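Local coordinates for ABC transporter periplasmic peptide-binding protein (Pseudoalteromonas, PDB 4QFL) that binds dipeptides of varied sequence in the periplasm, here the peptide Ala-Phe, and probably delivers them to an ABC transporter for uptake, at residues Leu290-Trp295 with Arg335-Pro340; Glu320-Ala325 with Ala393-Ser398; Gln324-Gly329 with Ile384-Ala389. One frame throughout, in Å; residues are numbered along the deposited sequence.

Interaction 1. Residues Leu290-Trp295 with Arg335-Pro340; sequences LNIGYW and RSILPP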
# COMPACT_ATOMS: atom_id res chain seq x y z
N LEU A 290 7.42 -8.28 1.95
CA LEU A 290 8.15 -7.25 1.23
C LEU A 290 7.69 -5.87 1.72
O LEU A 290 6.60 -5.42 1.39
CB LEU A 290 7.88 -7.37 -0.25
CG LEU A 290 8.37 -8.61 -0.99
CD1 LEU A 290 7.67 -8.69 -2.33
CD2 LEU A 290 9.89 -8.55 -1.16
N ASN A 291 8.52 -5.22 2.51
CA ASN A 291 8.18 -3.91 3.02
C ASN A 291 9.43 -3.15 3.38
O ASN A 291 10.49 -3.75 3.54
CB ASN A 291 7.25 -4.01 4.23
CG ASN A 291 7.91 -4.67 5.42
OD1 ASN A 291 7.79 -5.88 5.63
ND2 ASN A 291 8.59 -3.88 6.22
N ILE A 292 9.30 -1.84 3.50
CA ILE A 292 10.39 -1.01 3.99
C ILE A 292 9.86 0.09 4.87
O ILE A 292 8.85 0.72 4.56
CB ILE A 292 11.18 -0.39 2.84
CG1 ILE A 292 12.30 0.51 3.39
CG2 ILE A 292 10.24 0.35 1.90
CD1 ILE A 292 13.48 -0.26 3.95
N GLY A 293 10.52 0.29 6.01
CA GLY A 293 10.27 1.44 6.87
C GLY A 293 11.47 2.37 6.77
O GLY A 293 12.63 1.94 6.91
N TYR A 294 11.20 3.65 6.52
CA TYR A 294 12.24 4.66 6.28
C TYR A 294 11.98 5.98 7.01
O TYR A 294 10.89 6.25 7.52
CB TYR A 294 12.39 4.93 4.77
CG TYR A 294 11.08 5.32 4.12
CD1 TYR A 294 10.46 6.52 4.43
CD2 TYR A 294 10.46 4.48 3.21
CE1 TYR A 294 9.25 6.88 3.86
CE2 TYR A 294 9.25 4.83 2.64
CZ TYR A 294 8.65 6.02 2.97
OH TYR A 294 7.46 6.37 2.40
N TRP A 295 13.02 6.81 7.07
CA TRP A 295 12.90 8.19 7.53
C TRP A 295 13.03 9.09 6.30
O TRP A 295 14.11 9.21 5.71
CB TRP A 295 14.03 8.50 8.50
CG TRP A 295 13.96 9.82 9.23
CD1 TRP A 295 12.86 10.57 9.49
CD2 TRP A 295 15.07 10.51 9.81
NE1 TRP A 295 13.21 11.69 10.19
CE2 TRP A 295 14.56 11.68 10.40
CE3 TRP A 295 16.44 10.26 9.89
CZ2 TRP A 295 15.37 12.60 11.06
CZ3 TRP A 295 17.25 11.17 10.55
CH2 TRP A 295 16.71 12.33 11.12
N ARG A 335 19.52 -2.80 4.43
CA ARG A 335 20.79 -2.64 3.72
C ARG A 335 20.58 -1.95 2.35
O ARG A 335 21.53 -1.75 1.58
CB ARG A 335 21.47 -4.00 3.55
CG ARG A 335 22.62 -4.25 4.52
CD ARG A 335 22.19 -4.66 5.92
NE ARG A 335 23.23 -4.31 6.88
CZ ARG A 335 23.30 -4.74 8.14
NH1 ARG A 335 22.39 -5.58 8.61
NH2 ARG A 335 24.29 -4.34 8.92
N SER A 336 19.33 -1.59 2.07
CA SER A 336 18.93 -0.94 0.84
C SER A 336 17.47 -0.59 1.04
O SER A 336 16.87 -1.05 2.00
CB SER A 336 19.06 -1.91 -0.33
OG SER A 336 18.42 -1.38 -1.48
N ILE A 337 16.88 0.21 0.16
CA ILE A 337 15.44 0.42 0.25
C ILE A 337 14.68 -0.92 0.06
O ILE A 337 13.62 -1.15 0.66
CB ILE A 337 14.92 1.53 -0.71
CG1 ILE A 337 13.46 1.87 -0.37
CG2 ILE A 337 15.05 1.11 -2.17
CD1 ILE A 337 12.87 3.00 -1.15
N LEU A 338 15.25 -1.81 -0.74
CA LEU A 338 14.60 -3.08 -1.03
C LEU A 338 14.85 -4.08 0.08
O LEU A 338 15.98 -4.19 0.56
CB LEU A 338 15.11 -3.66 -2.35
CG LEU A 338 14.75 -2.89 -3.62
CD1 LEU A 338 15.22 -3.63 -4.89
CD2 LEU A 338 13.26 -2.61 -3.66
N PRO A 339 13.81 -4.82 0.50
CA PRO A 339 13.98 -5.91 1.47
C PRO A 339 14.81 -7.01 0.83
O PRO A 339 14.81 -7.12 -0.40
CB PRO A 339 12.55 -6.38 1.72
CG PRO A 339 11.78 -5.96 0.51
CD PRO A 339 12.41 -4.68 0.07
N PRO A 340 15.53 -7.81 1.64
CA PRO A 340 16.45 -8.82 1.10
C PRO A 340 15.74 -9.92 0.34
O PRO A 340 16.41 -10.67 -0.35
CB PRO A 340 17.12 -9.39 2.36
CG PRO A 340 16.17 -9.09 3.46
CD PRO A 340 15.55 -7.77 3.11

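Interaction 2. Residues Glu320-Ala325 with Ala393-Ser398; sequences EKIMQA and AELMQS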
# COMPACT_ATOMS: atom_id res chain seq x y z
N GLU A 320 20.57 0.26 15.94
CA GLU A 320 20.56 -1.02 16.63
C GLU A 320 19.68 -0.99 17.87
O GLU A 320 19.17 -2.02 18.31
CB GLU A 320 21.98 -1.49 16.92
CG GLU A 320 22.72 -2.01 15.68
CD GLU A 320 22.08 -3.28 15.11
OE1 GLU A 320 21.56 -4.10 15.90
OE2 GLU A 320 22.09 -3.46 13.87
N LYS A 321 19.49 0.20 18.43
CA LYS A 321 18.62 0.39 19.58
C LYS A 321 17.16 0.38 19.14
O LYS A 321 16.28 -0.03 19.90
CB LYS A 321 18.95 1.70 20.28
CG LYS A 321 17.96 2.12 21.35
CD LYS A 321 17.94 1.14 22.50
CE LYS A 321 17.11 1.66 23.65
NZ LYS A 321 17.16 0.72 24.80
N ILE A 322 16.92 0.85 17.92
CA ILE A 322 15.59 0.80 17.33
C ILE A 322 15.20 -0.63 16.99
O ILE A 322 14.06 -1.04 17.22
CB ILE A 322 15.49 1.70 16.08
CG1 ILE A 322 15.42 3.17 16.51
CG2 ILE A 322 14.26 1.34 15.26
CD1 ILE A 322 15.49 4.14 15.37
N MET A 323 16.15 -1.40 16.46
CA MET A 323 15.89 -2.80 16.13
C MET A 323 15.39 -3.60 17.32
O MET A 323 14.70 -4.61 17.17
CB MET A 323 17.14 -3.46 15.53
CG MET A 323 17.57 -2.85 14.20
SD MET A 323 16.21 -2.53 13.04
CE MET A 323 15.73 -4.18 12.54
N GLN A 324 15.74 -3.15 18.52
CA GLN A 324 15.30 -3.83 19.73
C GLN A 324 14.13 -3.12 20.37
O GLN A 324 13.10 -3.74 20.63
CB GLN A 324 16.46 -3.99 20.73
CG GLN A 324 17.32 -5.23 20.47
CD GLN A 324 17.78 -5.33 19.01
OE1 GLN A 324 17.25 -6.14 18.24
NE2 GLN A 324 18.77 -4.52 18.64
N ALA A 325 14.27 -1.83 20.64
CA ALA A 325 13.21 -1.10 21.33
C ALA A 325 11.92 -1.05 20.54
O ALA A 325 10.85 -1.14 21.11
CB ALA A 325 13.68 0.30 21.68
N ALA A 393 10.29 7.67 17.00
CA ALA A 393 10.54 9.11 16.92
C ALA A 393 11.11 9.65 18.24
O ALA A 393 11.94 10.55 18.24
CB ALA A 393 9.25 9.86 16.54
N GLU A 394 10.67 9.08 19.35
CA GLU A 394 11.21 9.45 20.65
C GLU A 394 12.67 9.00 20.80
O GLU A 394 13.49 9.73 21.36
CB GLU A 394 10.34 8.91 21.78
CG GLU A 394 8.95 9.54 21.82
CD GLU A 394 7.96 8.77 22.70
OE1 GLU A 394 8.30 7.68 23.20
OE2 GLU A 394 6.83 9.27 22.87
N LEU A 395 12.99 7.82 20.31
CA LEU A 395 14.38 7.37 20.37
C LEU A 395 15.26 8.29 19.54
O LEU A 395 16.37 8.66 19.95
CB LEU A 395 14.50 5.92 19.91
CG LEU A 395 14.01 4.89 20.93
CD1 LEU A 395 13.57 3.61 20.24
CD2 LEU A 395 15.07 4.60 21.99
N MET A 396 14.78 8.67 18.36
CA MET A 396 15.55 9.55 17.47
C MET A 396 15.69 10.96 18.05
O MET A 396 16.72 11.61 17.90
CB MET A 396 14.92 9.59 16.09
CG MET A 396 14.97 8.27 15.35
SD MET A 396 13.91 8.31 13.90
CE MET A 396 15.03 7.68 12.66
N GLN A 397 14.63 11.40 18.73
CA GLN A 397 14.62 12.68 19.44
C GLN A 397 15.78 12.74 20.44
O GLN A 397 16.55 13.70 20.47
CB GLN A 397 13.27 12.85 20.13
CG GLN A 397 13.14 14.05 21.05
CD GLN A 397 11.71 14.22 21.56
OE1 GLN A 397 11.22 13.42 22.36
NE2 GLN A 397 11.05 15.27 21.10
N SER A 398 15.92 11.70 21.26
CA SER A 398 17.06 11.58 22.16
C SER A 398 18.39 11.56 21.41
O SER A 398 19.33 12.27 21.79
CB SER A 398 16.92 10.33 23.02
OG SER A 398 18.19 9.93 23.53

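Interaction 3. Residues Gln324-Gly329 with Ile384-Ala389; sequences QAVYYG and IYNPNA. With PHE (phenylalanine), chain D.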
# COMPACT_ATOMS: atom_id res chain seq x y z
N GLN A 324 15.74 -3.15 18.52
CA GLN A 324 15.30 -3.83 19.73
C GLN A 324 14.13 -3.12 20.37
O GLN A 324 13.10 -3.74 20.63
CB GLN A 324 16.46 -3.99 20.73
CG GLN A 324 17.32 -5.23 20.47
CD GLN A 324 17.78 -5.33 19.01
OE1 GLN A 324 17.25 -6.14 18.24
NE2 GLN A 324 18.77 -4.52 18.64
N ALA A 325 14.27 -1.83 20.64
CA ALA A 325 13.21 -1.10 21.33
C ALA A 325 11.92 -1.05 20.54
O ALA A 325 10.85 -1.14 21.11
CB ALA A 325 13.68 0.30 21.68
N VAL A 326 12.03 -0.88 19.22
CA VAL A 326 10.85 -0.76 18.36
C VAL A 326 10.46 -2.09 17.75
O VAL A 326 9.32 -2.52 17.89
CB VAL A 326 11.05 0.28 17.23
CG1 VAL A 326 9.81 0.35 16.35
CG2 VAL A 326 11.35 1.65 17.81
N TYR A 327 11.39 -2.73 17.05
CA TYR A 327 11.07 -3.93 16.29
C TYR A 327 11.12 -5.19 17.13
O TYR A 327 10.82 -6.28 16.63
CB TYR A 327 11.95 -4.06 15.06
CG TYR A 327 11.67 -3.00 14.03
CD1 TYR A 327 12.24 -1.74 14.13
CD2 TYR A 327 10.80 -3.24 12.97
CE1 TYR A 327 11.98 -0.75 13.20
CE2 TYR A 327 10.53 -2.26 12.03
CZ TYR A 327 11.12 -1.02 12.16
OH TYR A 327 10.86 -0.04 11.24
N TYR A 328 11.50 -5.04 18.39
CA TYR A 328 11.51 -6.16 19.33
C TYR A 328 12.34 -7.33 18.81
O TYR A 328 12.05 -8.49 19.13
CB TYR A 328 10.08 -6.61 19.64
CG TYR A 328 9.41 -5.81 20.73
CD1 TYR A 328 9.17 -4.45 20.59
CD2 TYR A 328 9.02 -6.42 21.91
CE1 TYR A 328 8.57 -3.72 21.60
CE2 TYR A 328 8.41 -5.70 22.92
CZ TYR A 328 8.19 -4.35 22.76
OH TYR A 328 7.58 -3.65 23.78
N GLY A 329 13.36 -7.04 18.01
CA GLY A 329 14.21 -8.07 17.43
C GLY A 329 13.58 -8.85 16.29
O GLY A 329 14.22 -9.73 15.73
N ILE A 384 3.20 -2.79 9.12
CA ILE A 384 4.15 -3.88 8.98
C ILE A 384 5.58 -3.37 9.05
O ILE A 384 6.43 -3.96 9.71
CB ILE A 384 3.97 -4.59 7.64
CG1 ILE A 384 2.57 -5.17 7.54
CG2 ILE A 384 5.02 -5.69 7.48
CD1 ILE A 384 2.24 -5.68 6.16
N TYR A 385 5.85 -2.27 8.36
CA TYR A 385 7.21 -1.76 8.27
C TYR A 385 7.65 -0.94 9.48
O TYR A 385 8.81 -0.58 9.60
CB TYR A 385 7.38 -0.96 6.99
CG TYR A 385 6.29 0.06 6.75
CD1 TYR A 385 6.36 1.32 7.30
CD2 TYR A 385 5.18 -0.26 5.98
CE1 TYR A 385 5.37 2.26 7.09
CE2 TYR A 385 4.18 0.67 5.76
CZ TYR A 385 4.28 1.92 6.31
OH TYR A 385 3.30 2.85 6.10
N ASN A 386 6.72 -0.66 10.38
CA ASN A 386 7.03 0.12 11.58
C ASN A 386 5.97 -0.01 12.66
O ASN A 386 4.95 0.67 12.63
CB ASN A 386 7.26 1.59 11.23
CG ASN A 386 7.84 2.37 12.40
OD1 ASN A 386 7.72 1.96 13.55
ND2 ASN A 386 8.46 3.50 12.10
N PRO A 387 6.26 -0.96 13.66
CA PRO A 387 5.15 -1.15 14.62
C PRO A 387 4.97 -0.06 15.70
O PRO A 387 3.99 -0.11 16.43
CB PRO A 387 5.46 -2.49 15.28
CG PRO A 387 6.93 -2.54 15.35
CD PRO A 387 7.37 -1.98 14.04
N ASN A 388 5.88 0.89 15.79
CA ASN A 388 5.73 1.99 16.75
C ASN A 388 6.48 3.25 16.33
O ASN A 388 7.56 3.53 16.86
CB ASN A 388 6.17 1.53 18.15
CG ASN A 388 5.65 2.44 19.25
OD1 ASN A 388 5.24 3.58 19.01
ND2 ASN A 388 5.66 1.93 20.48
N ALA A 389 5.91 4.00 15.40
CA ALA A 389 6.58 5.19 14.88
C ALA A 389 6.84 6.20 15.99
O ALA A 389 7.86 6.89 15.97
CB ALA A 389 5.76 5.82 13.78
N PHE D . 0.52 2.19 1.98
CA PHE D . 0.97 2.71 3.27
C PHE D . 0.44 1.85 4.39
O PHE D . 1.10 1.67 5.41
CB PHE D . 0.46 4.14 3.46
CG PHE D . 1.13 5.15 2.60
CD1 PHE D . 2.51 5.19 2.50
CD2 PHE D . 0.38 6.06 1.89
CE1 PHE D . 3.13 6.12 1.72
CE2 PHE D . 0.99 7.00 1.10
CZ PHE D . 2.37 7.03 1.01
OXT PHE D . -0.68 1.33 4.30

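Interaction 1. Residues Leu290-Trp295 with Arg335-Pro340
With CG1 anti to the backbone N (chi1 179°) and CD1 folded back by a chi2 of 75°, Ile292 curls its side chain round the carbonyl oxygen of Ile337. Its CB and its CD1 each lie 3.4 Å from Ile337 O, with CG1 almost as near, so the oxygen is wrapped by hydrocarbon rather than met by a donor. The CG1 methylene of Ile337 is set against Ile292 CG1 at 4.2 Å, the two side chains crossing at about a right angle. The end of Ile292 reaches on to Ser336, where CD1 stands 4.0 Å from Ser336 O. Further along, Leu290 lays the CD2 branch across the ring of Pro339, 3.6 Å from CG, and Pro339 CB lies 3.8 Å from Asn291 O. The contact sets strand 291-297, which pairs antiparallel with strands 428-434 and 500-513, against the loop that follows strand 332-333 in this periplasmic binding protein. That loop is shaped by an ST turn: Ser336 OG accepts from Leu338 N (3.3 Å, N-H...O angle 162°), and the same hydroxyl is hydrogen-bonded to Gln491 OE1 of helix 480-497. Two carbonyl oxygens buried by the contact, Asn291 O and Ile337 O, have no polar partner in the model. Ile494 of helix 480-497 packs on Ile337, while His505 touches both Ile292 and Pro339.

Interaction 2. Residues Glu320-Ala325 with Ala393-Ser398
Leu395 pushes its two methyl branches into the side of helix 319-325, CD1 lying 3.6 Å from Ala325 CB and CD2 sitting beside the aliphatic part of Lys321. The CD2 methyl is 3.9 Å from both Lys321 CG and Lys321 CE, because the lysine chain bends at chi2 (64°) and brings two of its methylenes round the same group. Ile322 comes alongside in the opposite sense, with CG1 4.2 Å from Leu395 CD1, and extends CD1 to Met396 CG, which it meets at about a right angle. The two helical segments run nearly antiparallel, their directions 151° apart and their axes 10.5 Å from each other at closest approach. Contact is thus made by side chains alone. Ile317 also touches Ile322 and Met396, and Met392 packs on Ile322; helix 389-401 in turn rests on strands 373-378 and 406-410 through Ala393 and Gln397. The meeting is wholly apolar: even Lys321 contributes only carbon, so the contact depends on the fit of side chains rather than on any directed polar bond.

Interaction 3. Residues Gln324-Gly329 with Ile384-Ala389
Tyr327 spans the contact with its phenol, whose OH donates a 2.7 Å hydrogen bond to Tyr385 O. That oxygen lies at the edge of the Tyr327 ring, in its plane; seen from the carbonyl, the hydroxyl is tilted 17° out of the carbonyl plane, with a C=O...O angle of 148°. The ring is directed by a chi1 of -68°, which leaves CG anti to the carbonyl carbon and sends the phenol across to the 384-389 loop. One face takes Pro387 CD, 4.1 Å from the ring centroid, in a CH-pi contact, while the OH also passes near Asn386 CA. Val326, the residue before it, fills the other half of the contact. Its CG1 lies 3.8 Å from Asn386 OD1 and a little farther from Asn388 O, and Pro387 CG rests 3.5 Å from Val326 O. The loop itself leads into helix 389-401: Asn386 OD1 accepts from Asn388 N (3.1 Å) in an Asx turn, and Asn388 OD1, at the N-cap, accepts from Lys391 N. Pro387 is thus the middle residue of the Asx turn, and Asn388 caps the helix. Replacing Tyr327 by a phenylalanine would probably keep much of the packing on Pro387 but leave Tyr385 O without this donor, and so hold the backbone at the pocket less firmly. That carbonyl belongs to a residue of the dipeptide site. The Tyr385 phenol reaches the bound phenylalanine, and its OH donates to the carboxylate oxygen O of that ligand at 2.6 Å; Arg383 NE, Gly50 N and Thr48 O bind the same ligand residue. Met392 of helix 389-401 packs on Val326, Tyr327 and Asn386.

How the interactions relate
Interactions 2 and 3 start from the same helix, 319-325, sharing Gln324 and Ala325, and both engage helix 389-401, along its flank in interaction 2 and through the loop before it in interaction 3; Leu395 CD1 and Val326 CG2 touch where they adjoin. Interaction 2 is the most peripheral, partly buried and apolar. Interactions 1 and 3 are buried, yet interaction 1 relies on packing round carbonyl oxygens, whereas interaction 3 adds a hydrogen bond and a CH-pi contact. Strand 291-297 links interaction 1 to both others: Ile292 and Gly293 pack against Tyr385 of interaction 3, and Trp295 meets Met396 of interaction 2. Of the three, interaction 3 alone includes a residue that binds the ligand phenylalanine.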